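Putative ADP-Ribosyltransferase Scabin (Streptomyces scabiei 87.22, PDB 5EWY) acts as a DNA-targeting ADP-ribosyltransferase toxin, probably moving the ADP-ribose unit of NAD+ onto its substrate. Local coordinates at residues V49-D54 / I137-G142; D47-H50 / R56-V59; Y106-Q111 / R152-D157; V67-C72 / V161-G166. One frame throughout, in Å; residues are numbered along the deposited sequence.

How the contacts relate
From the N terminus, 47-50 first meets 56-59 in contact 2, closing a short loop that folds the N-terminal chain on itself. The same stretch supplies 49-54 to contact 1, which spans 83 residues and sets it against the connection between strands 133-137 and 143-144. Contact 4 then lays 67-72 on strand 160-164 and its turn. Contact 3 joins 152-157 to the end of helix 103-108, at the surface near the inhibitor, and is nested inside the loop of contact 4. Along the chain contact 1 crosses both 3 and 4. It touches contact 4 in space, R69 NH2 meeting A139 O at 2.8 Å, whereas its centre is about 21 Å from that of contact 3.

Contact 1: V49-D54 / I137-G142; sequences VHAAAD and IDAPGG
A51 and P140 mark the closest backbone approach, 6.3 Å between their CA atoms, where a type I turn running from V49 to A52 faces the loop that leaves strand 133-137. The methyl of A51 points at this loop and does most of the touching: its CB lies 4.2 Å from P140 CD, the ring carbon next to the nitrogen, and 3.8 Å from P140 O. A139 adds its own methyl, with CB 4.4 Å from A51 CB, a looser approach. H50 meets the next carbon of the proline ring, CG. With the histidine CG anti to the backbone N (chi1 178°), the imidazole turns its edge toward P140, and H50 CD2 comes within 4.0 Å of P140 CG, which lies in the plane of the imidazole. That ring also stacks on F45. Direct polar links between the segments are absent, but one water bridges them: it accepts from A51 N at 2.9 Å and donates to P140 O at 2.8 Å, giving two buried backbone groups a common partner. On the turn side, R168 bonds to the carbonyls of H50 and A52; on the loop side, R69 takes up those of A139 and G141. The N-terminal turn is thereby set against the connection between strands 133-137 and 143-144, where A139 also rests on F163 of strand 160-164 and P140 on W199 near the C terminus.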
loop_
_atom_site.group_PDB
_atom_site.type_symbol
_atom_site.label_atom_id
_atom_site.label_comp_id
_atom_site.label_asym_id
_atom_site.label_seq_id
_atom_site.Cartn_x
_atom_site.Cartn_y
_atom_site.Cartn_z
ATOM N N VAL A 49 -3.069 7.170 -10.839
ATOM C CA VAL A 49 -2.884 5.741 -10.607
ATOM C C VAL A 49 -1.778 5.212 -11.506
ATOM O O VAL A 49 -1.818 4.070 -11.967
ATOM C CB VAL A 49 -4.195 4.952 -10.770
ATOM C CG1 VAL A 49 -5.195 5.385 -9.709
ATOM C CG2 VAL A 49 -4.775 5.115 -12.168
ATOM N N HIS A 50 -0.760 6.041 -11.732
ATOM C CA HIS A 50 0.435 5.587 -12.429
ATOM C C HIS A 50 0.938 4.260 -11.893
ATOM O O HIS A 50 1.463 3.437 -12.647
ATOM C CB HIS A 50 1.536 6.639 -12.288
ATOM C CG HIS A 50 2.825 6.237 -12.923
ATOM N ND1 HIS A 50 2.958 6.094 -14.286
ATOM C CD2 HIS A 50 4.028 5.922 -12.389
ATOM C CE1 HIS A 50 4.195 5.722 -14.567
ATOM N NE2 HIS A 50 4.868 5.620 -13.437
ATOM N N ALA A 51 0.814 4.041 -10.583
ATOM C CA ALA A 51 1.396 2.865 -9.964
ATOM C C ALA A 51 0.560 1.610 -10.151
ATOM O O ALA A 51 1.040 0.534 -9.807
ATOM C CB ALA A 51 1.541 3.096 -8.466
ATOM N N ALA A 52 -0.630 1.717 -10.717
ATOM C CA ALA A 52 -1.591 0.622 -10.667
ATOM C C ALA A 52 -1.084 -0.617 -11.406
ATOM O O ALA A 52 -0.599 -0.537 -12.541
ATOM C CB ALA A 52 -2.907 1.091 -11.275
ATOM N N ALA A 53 -1.222 -1.778 -10.751
ATOM C CA ALA A 53 -1.003 -3.057 -11.414
ATOM C C ALA A 53 -2.180 -3.476 -12.281
ATOM O O ALA A 53 -1.985 -4.238 -13.232
ATOM C CB ALA A 53 -0.714 -4.141 -10.376
ATOM N N ASP A 54 -3.386 -2.983 -11.989
ATOM C CA ASP A 54 -4.582 -3.250 -12.785
ATOM C C ASP A 54 -5.119 -1.896 -13.225
ATOM O O ASP A 54 -5.853 -1.236 -12.474
ATOM C CB ASP A 54 -5.627 -4.019 -11.980
ATOM C CG ASP A 54 -6.738 -4.546 -12.849
ATOM O OD1 ASP A 54 -6.970 -3.971 -13.935
ATOM O OD2 ASP A 54 -7.384 -5.537 -12.438
ATOM N N ILE A 137 7.474 -0.512 0.238
ATOM C CA ILE A 137 6.893 -0.028 -1.012
ATOM C C ILE A 137 7.389 1.390 -1.271
ATOM O O ILE A 137 7.407 2.223 -0.351
ATOM C CB ILE A 137 5.357 -0.058 -0.920
ATOM C CG1 ILE A 137 4.917 -1.516 -0.849
ATOM C CG2 ILE A 137 4.679 0.664 -2.091
ATOM C CD1 ILE A 137 3.507 -1.704 -0.332
ATOM N N ASP A 138 7.793 1.661 -2.511
ATOM C CA ASP A 138 8.226 3.003 -2.902
ATOM C C ASP A 138 7.453 3.317 -4.177
ATOM O O ASP A 138 7.882 3.001 -5.284
ATOM C CB ASP A 138 9.733 3.050 -3.094
ATOM C CG ASP A 138 10.228 4.386 -3.639
ATOM O OD1 ASP A 138 9.545 5.419 -3.459
ATOM O OD2 ASP A 138 11.326 4.413 -4.227
ATOM N N ALA A 139 6.256 3.879 -4.001
ATOM C CA ALA A 139 5.323 4.040 -5.101
ATOM C C ALA A 139 4.736 5.440 -5.060
ATOM O O ALA A 139 4.483 5.972 -3.968
ATOM C CB ALA A 139 4.144 3.051 -4.979
ATOM N N PRO A 140 4.485 6.035 -6.215
ATOM C CA PRO A 140 3.856 7.357 -6.253
ATOM C C PRO A 140 2.366 7.230 -6.015
ATOM O O PRO A 140 1.739 6.239 -6.389
ATOM C CB PRO A 140 4.113 7.840 -7.688
ATOM C CG PRO A 140 4.217 6.591 -8.489
ATOM C CD PRO A 140 4.836 5.556 -7.566
ATOM N N GLY A 141 1.811 8.253 -5.387
ATOM C CA GLY A 141 0.363 8.389 -5.332
ATOM C C GLY A 141 -0.287 7.643 -4.193
ATOM O O GLY A 141 0.230 7.589 -3.074
ATOM N N GLY A 142 -1.445 7.062 -4.485
ATOM C CA GLY A 142 -2.252 6.460 -3.430
ATOM C C GLY A 142 -3.190 7.464 -2.797
ATOM O O GLY A 142 -2.957 8.672 -2.793
HETATM O O HOH W 1 0.236 6.171 -8.698
#

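Contact 2: D47-H50 / R56-V59; sequences DPVH and RVDV
V49 and V59 form the tight part of this contact. V59 CG2 sits 3.6 Å from V49 CG1 and 4.1 Å from V49 CG2, so a single methyl touches both branches of the facing valine as the side chains overlap side by side, running opposite ways. With the V59 chi1 at 167°, CG2, not CG1, is the branch that meets V49. V49 CG2 also approaches V57 CG1, at 4.2 Å; V57 is buried and, like V49, packs on P164 of strand 160-164. The looser margin belongs to P48, whose CG comes no nearer than 4.5 Å to V59 CG2, and beside it D47 is exposed to solvent. D47 nevertheless orders the turn. Its OD1 accepts from V49 N at 3.0 Å with an N-H...O angle of 155°, an Asx turn in which the donor stands well above the carboxylate plane, and D47 O closes a type I turn through H50 N at 3.1 Å. All three contacts across the segments are carbon to carbon, which implies cohesion by hydrophobic burial and dispersion, while the hydrogen bonds of D47 are spent inside the turn.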
loop_
_atom_site.group_PDB
_atom_site.type_symbol
_atom_site.label_atom_id
_atom_site.label_comp_id
_atom_site.label_asym_id
_atom_site.label_seq_id
_atom_site.Cartn_x
_atom_site.Cartn_y
_atom_site.Cartn_z
ATOM N N ASP A 47 -0.662 10.974 -14.040
ATOM C CA ASP A 47 -1.654 9.923 -13.835
ATOM C C ASP A 47 -1.739 9.586 -12.349
ATOM O O ASP A 47 -0.744 9.126 -11.772
ATOM C CB ASP A 47 -1.237 8.702 -14.643
ATOM C CG ASP A 47 -2.173 7.541 -14.492
ATOM O OD1 ASP A 47 -3.214 7.688 -13.823
ATOM O OD2 ASP A 47 -1.857 6.486 -15.082
ATOM N N PRO A 48 -2.889 9.791 -11.691
ATOM C CA PRO A 48 -2.953 9.544 -10.246
ATOM C C PRO A 48 -2.853 8.078 -9.880
ATOM O O PRO A 48 -2.553 7.777 -8.721
ATOM C CB PRO A 48 -4.313 10.130 -9.846
ATOM C CG PRO A 48 -5.142 9.979 -11.063
ATOM C CD PRO A 48 -4.214 10.125 -12.246
ATOM N N VAL A 49 -3.069 7.170 -10.839
ATOM C CA VAL A 49 -2.884 5.741 -10.607
ATOM C C VAL A 49 -1.778 5.212 -11.506
ATOM O O VAL A 49 -1.818 4.070 -11.967
ATOM C CB VAL A 49 -4.195 4.952 -10.770
ATOM C CG1 VAL A 49 -5.195 5.385 -9.709
ATOM C CG2 VAL A 49 -4.775 5.115 -12.168
ATOM N N HIS A 50 -0.760 6.041 -11.732
ATOM C CA HIS A 50 0.435 5.587 -12.429
ATOM C C HIS A 50 0.938 4.260 -11.893
ATOM O O HIS A 50 1.463 3.437 -12.647
ATOM C CB HIS A 50 1.536 6.639 -12.288
ATOM C CG HIS A 50 2.825 6.237 -12.923
ATOM N ND1 HIS A 50 2.958 6.094 -14.286
ATOM C CD2 HIS A 50 4.028 5.922 -12.389
ATOM C CE1 HIS A 50 4.195 5.722 -14.567
ATOM N NE2 HIS A 50 4.868 5.620 -13.437
ATOM N N ARG A 56 -7.421 -1.065 -15.086
ATOM C CA ARG A 56 -8.851 -0.954 -15.321
ATOM C C ARG A 56 -9.564 -0.221 -14.199
ATOM O O ARG A 56 -10.766 0.039 -14.313
ATOM C CB ARG A 56 -9.477 -2.337 -15.488
ATOM C CG ARG A 56 -8.918 -3.138 -16.650
ATOM C CD ARG A 56 -9.505 -4.537 -16.651
ATOM N NE ARG A 56 -9.170 -5.261 -15.428
ATOM C CZ ARG A 56 -9.784 -6.364 -15.016
ATOM N NH1 ARG A 56 -10.779 -6.888 -15.730
ATOM N NH2 ARG A 56 -9.408 -6.949 -13.893
ATOM N N VAL A 57 -8.870 0.111 -13.113
ATOM C CA VAL A 57 -9.521 0.818 -12.023
ATOM C C VAL A 57 -10.105 2.120 -12.546
ATOM O O VAL A 57 -9.511 2.799 -13.395
ATOM C CB VAL A 57 -8.535 1.052 -10.867
ATOM C CG1 VAL A 57 -7.316 1.877 -11.329
ATOM C CG2 VAL A 57 -9.253 1.715 -9.703
ATOM N N ASP A 58 -11.275 2.475 -12.033
ATOM C CA ASP A 58 -12.014 3.650 -12.481
ATOM C C ASP A 58 -11.951 4.710 -11.386
ATOM O O ASP A 58 -12.741 4.687 -10.438
ATOM C CB ASP A 58 -13.454 3.281 -12.807
ATOM C CG ASP A 58 -14.259 4.469 -13.285
ATOM O OD1 ASP A 58 -13.667 5.562 -13.432
ATOM O OD2 ASP A 58 -15.476 4.304 -13.524
ATOM N N VAL A 59 -11.032 5.665 -11.554
ATOM C CA VAL A 59 -10.793 6.699 -10.549
ATOM C C VAL A 59 -12.047 7.519 -10.285
ATOM O O VAL A 59 -12.237 8.033 -9.176
ATOM C CB VAL A 59 -9.608 7.579 -10.992
ATOM C CG1 VAL A 59 -9.516 8.850 -10.158
ATOM C CG2 VAL A 59 -8.311 6.796 -10.902
#

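Contact 3: Y106-Q111 / R152-D157; sequences YVLVNQ and RHKWAD
V107 carries the apolar part of the contact, its CG1 methyl resting against both H153 and W155. CG1 stands anti to the backbone N (chi1 165°), and from there V107 CG1 lies 3.9 Å from H153 CE1 and equally 3.9 Å from W155 CB. Beside it, the leucine methyl L108 CD1 meets the end of a lysine chain, 3.6 Å from K154 CE and 3.9 Å from K154 NZ; that chain bends at chi3 (59°) and crosses the leucine at about a right angle. Of the polar atoms, V107 O comes 3.6 Å from W155 CD1, an oblique approach to the indole carbon and not a hydrogen bond. Bonding inside the second segment shapes it: A156 N donates to H153 O at 3.1 Å, closing a type I turn, and the same nitrogen stands over one face of the H153 ring near its rim. H153 NE2 is held by N146 OD1. Preceding Q158 and E160 of the inhibitor pocket, 152-157 probably corresponds to the ADP-ribosylating turn-turn loop of this toxin family. It lies in the connection between helix 145-149 and strand 160-164, and the contact sets it against the C-terminal end of helix 103-108, with V107 also resting on V145 and E160.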
loop_
_atom_site.group_PDB
_atom_site.type_symbol
_atom_site.label_atom_id
_atom_site.label_comp_id
_atom_site.label_asym_id
_atom_site.label_seq_id
_atom_site.Cartn_x
_atom_site.Cartn_y
_atom_site.Cartn_z
ATOM N N TYR A 106 -14.895 0.297 2.764
ATOM C CA TYR A 106 -13.822 -0.689 2.638
ATOM C C TYR A 106 -12.997 -0.772 3.918
ATOM O O TYR A 106 -12.642 -1.866 4.375
ATOM C CB TYR A 106 -12.929 -0.285 1.457
ATOM C CG TYR A 106 -11.569 -0.952 1.418
ATOM C CD1 TYR A 106 -11.452 -2.302 1.129
ATOM C CD2 TYR A 106 -10.401 -0.227 1.651
ATOM C CE1 TYR A 106 -10.220 -2.923 1.086
ATOM C CE2 TYR A 106 -9.164 -0.842 1.611
ATOM C CZ TYR A 106 -9.081 -2.193 1.326
ATOM O OH TYR A 106 -7.860 -2.833 1.280
ATOM N N VAL A 107 -12.721 0.379 4.529
ATOM C CA VAL A 107 -11.935 0.432 5.760
ATOM C C VAL A 107 -12.688 -0.191 6.928
ATOM O O VAL A 107 -12.092 -0.863 7.786
ATOM C CB VAL A 107 -11.566 1.895 6.054
ATOM C CG1 VAL A 107 -11.061 2.070 7.505
ATOM C CG2 VAL A 107 -10.531 2.380 5.042
ATOM N N LEU A 108 -13.990 0.062 7.019
ATOM C CA LEU A 108 -14.750 -0.384 8.175
ATOM C C LEU A 108 -15.138 -1.852 8.067
ATOM O O LEU A 108 -15.142 -2.567 9.072
ATOM C CB LEU A 108 -16.020 0.458 8.327
ATOM C CG LEU A 108 -16.738 0.235 9.657
ATOM C CD1 LEU A 108 -15.940 0.838 10.793
ATOM C CD2 LEU A 108 -18.145 0.814 9.627
ATOM N N VAL A 109 -15.476 -2.309 6.867
ATOM C CA VAL A 109 -16.047 -3.635 6.644
ATOM C C VAL A 109 -15.240 -4.286 5.539
ATOM O O VAL A 109 -15.379 -3.916 4.367
ATOM C CB VAL A 109 -17.530 -3.564 6.251
ATOM C CG1 VAL A 109 -18.051 -4.948 5.890
ATOM C CG2 VAL A 109 -18.340 -2.971 7.381
ATOM N N ASN A 110 -14.400 -5.253 5.904
ATOM C CA ASN A 110 -13.570 -5.932 4.918
ATOM C C ASN A 110 -14.453 -6.495 3.814
ATOM O O ASN A 110 -15.408 -7.233 4.079
ATOM C CB ASN A 110 -12.766 -7.047 5.593
ATOM C CG ASN A 110 -11.729 -7.666 4.672
ATOM O OD1 ASN A 110 -11.383 -7.101 3.633
ATOM N ND2 ASN A 110 -11.219 -8.831 5.055
ATOM N N GLN A 111 -14.139 -6.120 2.571
ATOM C CA GLN A 111 -15.005 -6.362 1.426
ATOM C C GLN A 111 -14.114 -6.295 0.198
ATOM O O GLN A 111 -13.180 -5.483 0.188
ATOM C CB GLN A 111 -16.073 -5.264 1.350
ATOM C CG GLN A 111 -16.971 -5.335 0.129
ATOM C CD GLN A 111 -18.266 -4.539 0.280
ATOM O OE1 GLN A 111 -18.346 -3.582 1.056
ATOM N NE2 GLN A 111 -19.292 -4.942 -0.467
ATOM N N ARG A 152 -10.745 10.440 12.629
ATOM C CA ARG A 152 -11.536 10.120 13.808
ATOM C C ARG A 152 -12.212 8.763 13.720
ATOM O O ARG A 152 -12.822 8.329 14.703
ATOM C CB ARG A 152 -12.621 11.189 14.016
ATOM C CG ARG A 152 -12.089 12.607 14.124
ATOM C CD ARG A 152 -11.295 12.813 15.400
ATOM N NE ARG A 152 -10.811 14.185 15.516
ATOM C CZ ARG A 152 -11.549 15.208 15.938
ATOM N NH1 ARG A 152 -12.815 15.024 16.289
ATOM N NH2 ARG A 152 -11.019 16.421 16.006
ATOM N N HIS A 153 -12.138 8.095 12.574
ATOM C CA HIS A 153 -12.794 6.809 12.423
ATOM C C HIS A 153 -12.023 5.728 13.173
ATOM O O HIS A 153 -10.883 5.918 13.617
ATOM C CB HIS A 153 -12.933 6.454 10.943
ATOM C CG HIS A 153 -11.626 6.284 10.240
ATOM N ND1 HIS A 153 -11.005 5.063 10.090
ATOM C CD2 HIS A 153 -10.807 7.197 9.664
ATOM C CE1 HIS A 153 -9.867 5.228 9.437
ATOM N NE2 HIS A 153 -9.732 6.514 9.159
ATOM N N LYS A 154 -12.683 4.575 13.317
ATOM C CA LYS A 154 -12.197 3.515 14.190
ATOM C C LYS A 154 -10.763 3.121 13.872
ATOM O O LYS A 154 -9.994 2.773 14.773
ATOM C CB LYS A 154 -13.115 2.302 14.050
ATOM C CG LYS A 154 -12.761 1.152 14.956
ATOM C CD LYS A 154 -13.960 0.241 15.206
ATOM C CE LYS A 154 -14.517 -0.355 13.917
ATOM N NZ LYS A 154 -15.741 -1.189 14.156
ATOM N N TRP A 155 -10.403 3.119 12.593
ATOM C CA TRP A 155 -9.120 2.589 12.143
ATOM C C TRP A 155 -8.135 3.682 11.749
ATOM O O TRP A 155 -7.178 3.424 11.003
ATOM C CB TRP A 155 -9.358 1.607 10.997
ATOM C CG TRP A 155 -10.120 0.418 11.486
ATOM C CD1 TRP A 155 -11.373 0.052 11.140
ATOM C CD2 TRP A 155 -9.672 -0.529 12.458
ATOM N NE1 TRP A 155 -11.750 -1.087 11.833
ATOM C CE2 TRP A 155 -10.704 -1.471 12.632
ATOM C CE3 TRP A 155 -8.479 -0.690 13.175
ATOM C CZ2 TRP A 155 -10.593 -2.539 13.515
ATOM C CZ3 TRP A 155 -8.367 -1.758 14.046
ATOM C CH2 TRP A 155 -9.420 -2.669 14.210
ATOM N N ALA A 156 -8.316 4.892 12.278
ATOM C CA ALA A 156 -7.423 5.978 11.888
ATOM C C ALA A 156 -5.988 5.685 12.279
ATOM O O ALA A 156 -5.067 6.184 11.623
ATOM C CB ALA A 156 -7.877 7.289 12.526
ATOM N N ASP A 157 -5.776 4.882 13.330
ATOM C CA ASP A 157 -4.396 4.638 13.736
ATOM C C ASP A 157 -3.664 3.701 12.788
ATOM O O ASP A 157 -2.457 3.500 12.969
ATOM C CB ASP A 157 -4.317 4.122 15.180
ATOM C CG ASP A 157 -4.448 5.236 16.216
ATOM O OD1 ASP A 157 -4.190 6.417 15.889
ATOM O OD2 ASP A 157 -4.800 4.924 17.372
#

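Contact 4: V67-C72 / V161-G166; sequences VWRTTC and VAFPGG
R69 CA and V161 CA, 7.6 Å apart, mark the nearest backbone approach, where the irregular 67-72 segment passes strand 160-164; at the strand's end, a type II turn that starts on its last two residues, F163 and P164, closes through G166 N to F163 O at 3.0 Å. The R69 chain runs extended from CG to NE and crosses V161 at about a right angle, R69 CD lying 4.0 Å from V161 CG2 and 4.1 Å from V161 CG1. Farther out, R69 NH2 reaches the edge of the F163 ring, 4.1 Å from F163 CZ and near the ring plane, with the guanidinium tilted 66° to the ring. This is not a cation-pi arrangement, and NH2 instead bonds to the carbonyls of A139 and G141, while NH1 bonds to that of G73. T71 O stands over the centre of one guanidinium face. Strand 160-164 is the middle strand of a three-stranded antiparallel sheet, between 115-119 and 143-144, and starts at pocket residue E160; C72, the last residue of 67-72, is fastened to C42 by a disulfide. W68 approaches P164 obliquely: P164 CG lies 4.0 Å from both W68 CZ3 and W68 CH2, on the six-membered side of the indole, and V143 of the adjoining strand touches both residues.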
loop_
_atom_site.group_PDB
_atom_site.type_symbol
_atom_site.label_atom_id
_atom_site.label_comp_id
_atom_site.label_asym_id
_atom_site.label_seq_id
_atom_site.Cartn_x
_atom_site.Cartn_y
_atom_site.Cartn_z
ATOM N N VAL A 67 -8.297 12.431 -1.483
ATOM C CA VAL A 67 -7.132 13.273 -1.264
ATOM C C VAL A 67 -5.917 12.396 -1.525
ATOM O O VAL A 67 -5.639 11.448 -0.779
ATOM C CB VAL A 67 -7.115 13.863 0.150
ATOM C CG1 VAL A 67 -5.879 14.721 0.331
ATOM C CG2 VAL A 67 -8.372 14.668 0.400
ATOM N N TRP A 68 -5.195 12.685 -2.603
ATOM C CA TRP A 68 -4.074 11.849 -2.998
ATOM C C TRP A 68 -2.841 12.183 -2.183
ATOM O O TRP A 68 -2.585 13.351 -1.868
ATOM C CB TRP A 68 -3.755 12.087 -4.470
ATOM C CG TRP A 68 -4.895 11.744 -5.359
ATOM C CD1 TRP A 68 -5.822 12.601 -5.869
ATOM C CD2 TRP A 68 -5.243 10.439 -5.834
ATOM N NE1 TRP A 68 -6.730 11.908 -6.636
ATOM C CE2 TRP A 68 -6.392 10.581 -6.636
ATOM C CE3 TRP A 68 -4.692 9.167 -5.662
ATOM C CZ2 TRP A 68 -7.003 9.494 -7.262
ATOM C CZ3 TRP A 68 -5.295 8.092 -6.294
ATOM C CH2 TRP A 68 -6.436 8.262 -7.079
ATOM N N ARG A 69 -2.081 11.149 -1.868
ATOM C CA ARG A 69 -0.790 11.316 -1.220
ATOM C C ARG A 69 0.185 11.981 -2.186
ATOM O O ARG A 69 0.273 11.608 -3.361
ATOM C CB ARG A 69 -0.281 9.943 -0.805
ATOM C CG ARG A 69 1.216 9.878 -0.500
ATOM C CD ARG A 69 1.544 8.513 0.062
ATOM N NE ARG A 69 2.966 8.150 0.030
ATOM C CZ ARG A 69 3.562 7.595 -1.021
ATOM N NH1 ARG A 69 4.843 7.254 -0.969
ATOM N NH2 ARG A 69 2.895 7.417 -2.146
ATOM N N THR A 70 0.899 12.995 -1.702
ATOM C CA THR A 70 1.841 13.726 -2.535
ATOM C C THR A 70 3.271 13.565 -2.051
ATOM O O THR A 70 4.181 14.118 -2.677
ATOM C CB THR A 70 1.472 15.216 -2.639
ATOM O OG1 THR A 70 1.482 15.803 -1.337
ATOM C CG2 THR A 70 0.094 15.379 -3.249
ATOM N N THR A 71 3.492 12.891 -0.942
ATOM C CA THR A 71 4.827 12.554 -0.492
ATOM C C THR A 71 5.277 11.258 -1.155
ATOM O O THR A 71 4.520 10.577 -1.855
ATOM C CB THR A 71 4.856 12.453 1.026
ATOM O OG1 THR A 71 3.909 11.453 1.444
ATOM C CG2 THR A 71 4.494 13.775 1.665
ATOM N N CYS A 72 6.507 10.847 -0.854
ATOM C CA CYS A 72 7.142 9.739 -1.552
ATOM C C CYS A 72 8.064 8.998 -0.604
ATOM O O CYS A 72 9.095 8.455 -1.011
ATOM C CB CYS A 72 7.922 10.215 -2.784
ATOM S SG CYS A 72 9.149 11.461 -2.485
ATOM N N VAL A 161 -2.796 4.235 3.345
ATOM C CA VAL A 161 -2.777 4.769 1.990
ATOM C C VAL A 161 -3.326 3.659 1.096
ATOM O O VAL A 161 -2.786 2.538 1.061
ATOM C CB VAL A 161 -1.364 5.201 1.558
ATOM C CG1 VAL A 161 -1.361 5.685 0.099
ATOM C CG2 VAL A 161 -0.805 6.292 2.485
ATOM N N ALA A 162 -4.404 3.961 0.378
ATOM C CA ALA A 162 -5.092 2.972 -0.443
ATOM C C ALA A 162 -4.745 3.178 -1.912
ATOM O O ALA A 162 -4.992 4.257 -2.469
ATOM C CB ALA A 162 -6.598 3.102 -0.265
ATOM N N PHE A 163 -4.200 2.140 -2.550
ATOM C CA PHE A 163 -3.760 2.243 -3.934
ATOM C C PHE A 163 -4.832 1.722 -4.880
ATOM O O PHE A 163 -5.035 0.498 -4.971
ATOM C CB PHE A 163 -2.434 1.507 -4.156
ATOM C CG PHE A 163 -1.263 2.325 -3.730
ATOM C CD1 PHE A 163 -0.656 3.203 -4.611
ATOM C CD2 PHE A 163 -0.833 2.303 -2.409
ATOM C CE1 PHE A 163 0.387 4.009 -4.200
ATOM C CE2 PHE A 163 0.199 3.108 -1.983
ATOM C CZ PHE A 163 0.813 3.967 -2.871
ATOM N N PRO A 164 -5.567 2.585 -5.583
ATOM C CA PRO A 164 -6.573 2.087 -6.536
ATOM C C PRO A 164 -5.893 1.421 -7.720
ATOM O O PRO A 164 -5.003 2.003 -8.348
ATOM C CB PRO A 164 -7.336 3.348 -6.961
ATOM C CG PRO A 164 -6.864 4.450 -6.040
ATOM C CD PRO A 164 -5.477 4.051 -5.602
ATOM N N GLY A 165 -6.290 0.190 -8.008
ATOM C CA GLY A 165 -5.631 -0.599 -9.018
ATOM C C GLY A 165 -4.398 -1.309 -8.524
ATOM O O GLY A 165 -3.731 -1.983 -9.320
ATOM N N GLY A 166 -4.087 -1.194 -7.240
ATOM C CA GLY A 166 -2.919 -1.843 -6.683
ATOM C C GLY A 166 -1.621 -1.187 -7.099
ATOM O O GLY A 166 -1.556 0.014 -7.362
#